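Side-chain contact in CDP-glucose-4,6-dehydratase (Yersinia pseudotuberculosis, PDB 1RKX), which converts CDP-D-glucose to CDP-4-dehydro-6-deoxy-D-glucose, with loss of water and NAD as cofactor: residues G200-D205 and V330-N335. Residues are numbered along the deposited sequence; the frame is centred on the assembly and turned at random.
Sequences GDWALD and VGWHKN
Gly200 and His333 bring the two backbones nearest, with CA atoms 7.5 Å apart, where the loop 200-205 passes the helical turn 330-335. The indole of Trp332 reaches from the helix to the loop. Its CG lies anti to the backbone N (chi1 -163°), which swings the six-membered ring across to Gly200, one face turned to it. The Gly200 N sits over that face, nearer its border than its centre, 3.4 Å from Trp332 CZ3. Gly200 CA makes a CH-pi contact with the same ring, 4.0 Å from its centroid. Gly200 has a positive phi (93°), a backbone shape in which a side chain would collide with the carbonyl O of the residue before, so glycine suits it. Trp202 CH2 meets the edge of the Trp332 ring, 3.6 Å from CZ3. The two six-membered rings are oblique, with planes at 63°. In this extended SDR enzyme, the contact joins a loop near the Rossmann-domain cofactor site to helix 322-338. The Trp202 side chain is about 8 Å from the bound NAD. An Asx turn shapes the loop, as Asp201 OD1 accepts from Ala203 N; Asp201 OD2 forms a salt bridge with Arg206. One water links the segments. It accepts from Gly200 N and is hydrogen-bonded to His333 ND1 (2.8 Å from the water oxygen), in the plane of the imidazole. The same water lies over one face of the Trp202 indole. His333 CE1 is 4.1 Å from Trp202 NE1. On its other nitrogen, His333 NE2 is hydrogen-bonded to Glu216. Trp332 NE1 bonds Ser346 OG on helix 342-355, and Trp336 meets Trp202 edge-to-face.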
loop_
_atom_site.group_PDB
_atom_site.type_symbol
_atom_site.label_atom_id
_atom_site.label_comp_id
_atom_site.label_asym_id
_atom_site.label_seq_id
_atom_site.Cartn_x
_atom_site.Cartn_y
_atom_site.Cartn_z
ATOM N N GLY C 200 -15.032 -37.963 -1.016
ATOM C CA GLY C 200 -14.406 -38.272 0.257
ATOM C C GLY C 200 -14.387 -37.211 1.345
ATOM O O GLY C 200 -13.750 -37.416 2.378
ATOM N N ASP C 201 -15.042 -36.075 1.135
ATOM C CA ASP C 201 -15.071 -35.070 2.188
ATOM C C ASP C 201 -16.427 -35.152 2.859
ATOM O O ASP C 201 -17.450 -34.840 2.256
ATOM C CB ASP C 201 -14.842 -33.662 1.640
ATOM C CG ASP C 201 -14.843 -32.609 2.742
ATOM O OD1 ASP C 201 -14.579 -32.968 3.913
ATOM O OD2 ASP C 201 -15.093 -31.429 2.435
ATOM N N TRP C 202 -16.431 -35.593 4.108
ATOM C CA TRP C 202 -17.672 -35.734 4.842
ATOM C C TRP C 202 -17.857 -34.679 5.919
ATOM O O TRP C 202 -18.600 -34.874 6.882
ATOM C CB TRP C 202 -17.754 -37.145 5.429
ATOM C CG TRP C 202 -18.310 -38.144 4.440
ATOM C CD1 TRP C 202 -19.622 -38.287 4.072
ATOM C CD2 TRP C 202 -17.571 -39.106 3.674
ATOM N NE1 TRP C 202 -19.743 -39.280 3.126
ATOM C CE2 TRP C 202 -18.501 -39.798 2.864
ATOM C CE3 TRP C 202 -16.216 -39.452 3.594
ATOM C CZ2 TRP C 202 -18.116 -40.818 1.984
ATOM C CZ3 TRP C 202 -15.833 -40.469 2.717
ATOM C CH2 TRP C 202 -16.782 -41.138 1.925
ATOM N N ALA C 203 -17.181 -33.549 5.747
ATOM C CA ALA C 203 -17.312 -32.454 6.697
ATOM C C ALA C 203 -18.779 -32.041 6.688
ATOM O O ALA C 203 -19.465 -32.169 5.670
ATOM C CB ALA C 203 -16.439 -31.286 6.272
ATOM N N LEU C 204 -19.260 -31.548 7.821
ATOM C CA LEU C 204 -20.647 -31.129 7.928
ATOM C C LEU C 204 -20.854 -29.706 7.425
ATOM O O LEU C 204 -19.936 -28.891 7.428
ATOM C CB LEU C 204 -21.111 -31.223 9.383
ATOM C CG LEU C 204 -21.105 -32.618 10.010
ATOM C CD1 LEU C 204 -21.474 -32.514 11.482
ATOM C CD2 LEU C 204 -22.087 -33.519 9.269
ATOM N N ASP C 205 -22.076 -29.423 6.991
ATOM C CA ASP C 205 -22.446 -28.105 6.500
ATOM C C ASP C 205 -21.522 -27.530 5.431
ATOM O O ASP C 205 -21.027 -26.407 5.552
ATOM C CB ASP C 205 -22.558 -27.137 7.677
ATOM C CG ASP C 205 -23.588 -27.584 8.701
ATOM O OD1 ASP C 205 -24.772 -27.731 8.328
ATOM O OD2 ASP C 205 -23.216 -27.792 9.876
ATOM N N VAL C 330 -19.489 -36.499 -8.298
ATOM C CA VAL C 330 -20.670 -37.345 -8.323
ATOM C C VAL C 330 -20.255 -38.789 -8.579
ATOM O O VAL C 330 -20.768 -39.715 -7.950
ATOM C CB VAL C 330 -21.665 -36.878 -9.414
ATOM C CG1 VAL C 330 -22.804 -37.881 -9.554
ATOM C CG2 VAL C 330 -22.214 -35.507 -9.053
ATOM N N GLY C 331 -19.310 -38.978 -9.491
ATOM C CA GLY C 331 -18.853 -40.320 -9.797
ATOM C C GLY C 331 -18.262 -41.009 -8.581
ATOM O O GLY C 331 -18.595 -42.160 -8.279
ATOM N N TRP C 332 -17.379 -40.303 -7.879
ATOM C CA TRP C 332 -16.742 -40.851 -6.692
ATOM C C TRP C 332 -17.798 -41.255 -5.670
ATOM O O TRP C 332 -17.762 -42.358 -5.120
ATOM C CB TRP C 332 -15.797 -39.810 -6.081
ATOM C CG TRP C 332 -14.798 -40.381 -5.121
ATOM C CD1 TRP C 332 -13.487 -40.660 -5.376
ATOM C CD2 TRP C 332 -15.026 -40.742 -3.754
ATOM N NE1 TRP C 332 -12.882 -41.169 -4.253
ATOM C CE2 TRP C 332 -13.803 -41.232 -3.242
ATOM C CE3 TRP C 332 -16.145 -40.700 -2.911
ATOM C CZ2 TRP C 332 -13.663 -41.679 -1.923
ATOM C CZ3 TRP C 332 -16.008 -41.147 -1.595
ATOM C CH2 TRP C 332 -14.773 -41.630 -1.116
ATOM N N HIS C 333 -18.764 -40.385 -5.434
ATOM C CA HIS C 333 -19.780 -40.704 -4.451
ATOM C C HIS C 333 -20.603 -41.949 -4.772
ATOM O O HIS C 333 -20.689 -42.859 -3.946
ATOM C CB HIS C 333 -20.714 -39.519 -4.233
ATOM C CG HIS C 333 -21.281 -39.464 -2.853
ATOM N ND1 HIS C 333 -20.490 -39.310 -1.734
ATOM C CD2 HIS C 333 -22.555 -39.566 -2.404
ATOM C CE1 HIS C 333 -21.253 -39.319 -0.656
ATOM N NE2 HIS C 333 -22.509 -39.473 -1.035
ATOM N N LYS C 334 -21.206 -42.005 -5.955
ATOM C CA LYS C 334 -22.017 -43.171 -6.289
ATOM C C LYS C 334 -21.225 -44.474 -6.317
ATOM O O LYS C 334 -21.776 -45.540 -6.043
ATOM C CB LYS C 334 -22.787 -42.968 -7.602
ATOM C CG LYS C 334 -22.010 -42.378 -8.756
ATOM C CD LYS C 334 -22.911 -42.275 -9.992
ATOM C CE LYS C 334 -24.207 -41.518 -9.694
ATOM N NZ LYS C 334 -25.120 -41.455 -10.873
ATOM N N ASN C 335 -19.939 -44.409 -6.640
ATOM C CA ASN C 335 -19.147 -45.627 -6.623
ATOM C C ASN C 335 -19.010 -46.064 -5.168
ATOM O O ASN C 335 -19.065 -47.255 -4.857
ATOM C CB ASN C 335 -17.769 -45.406 -7.243
ATOM C CG ASN C 335 -17.736 -45.769 -8.719
ATOM O OD1 ASN C 335 -18.008 -44.934 -9.589
ATOM N ND2 ASN C 335 -17.421 -47.032 -9.010
HETATM O O HOH W 1 -17.825 -38.682 -0.976
#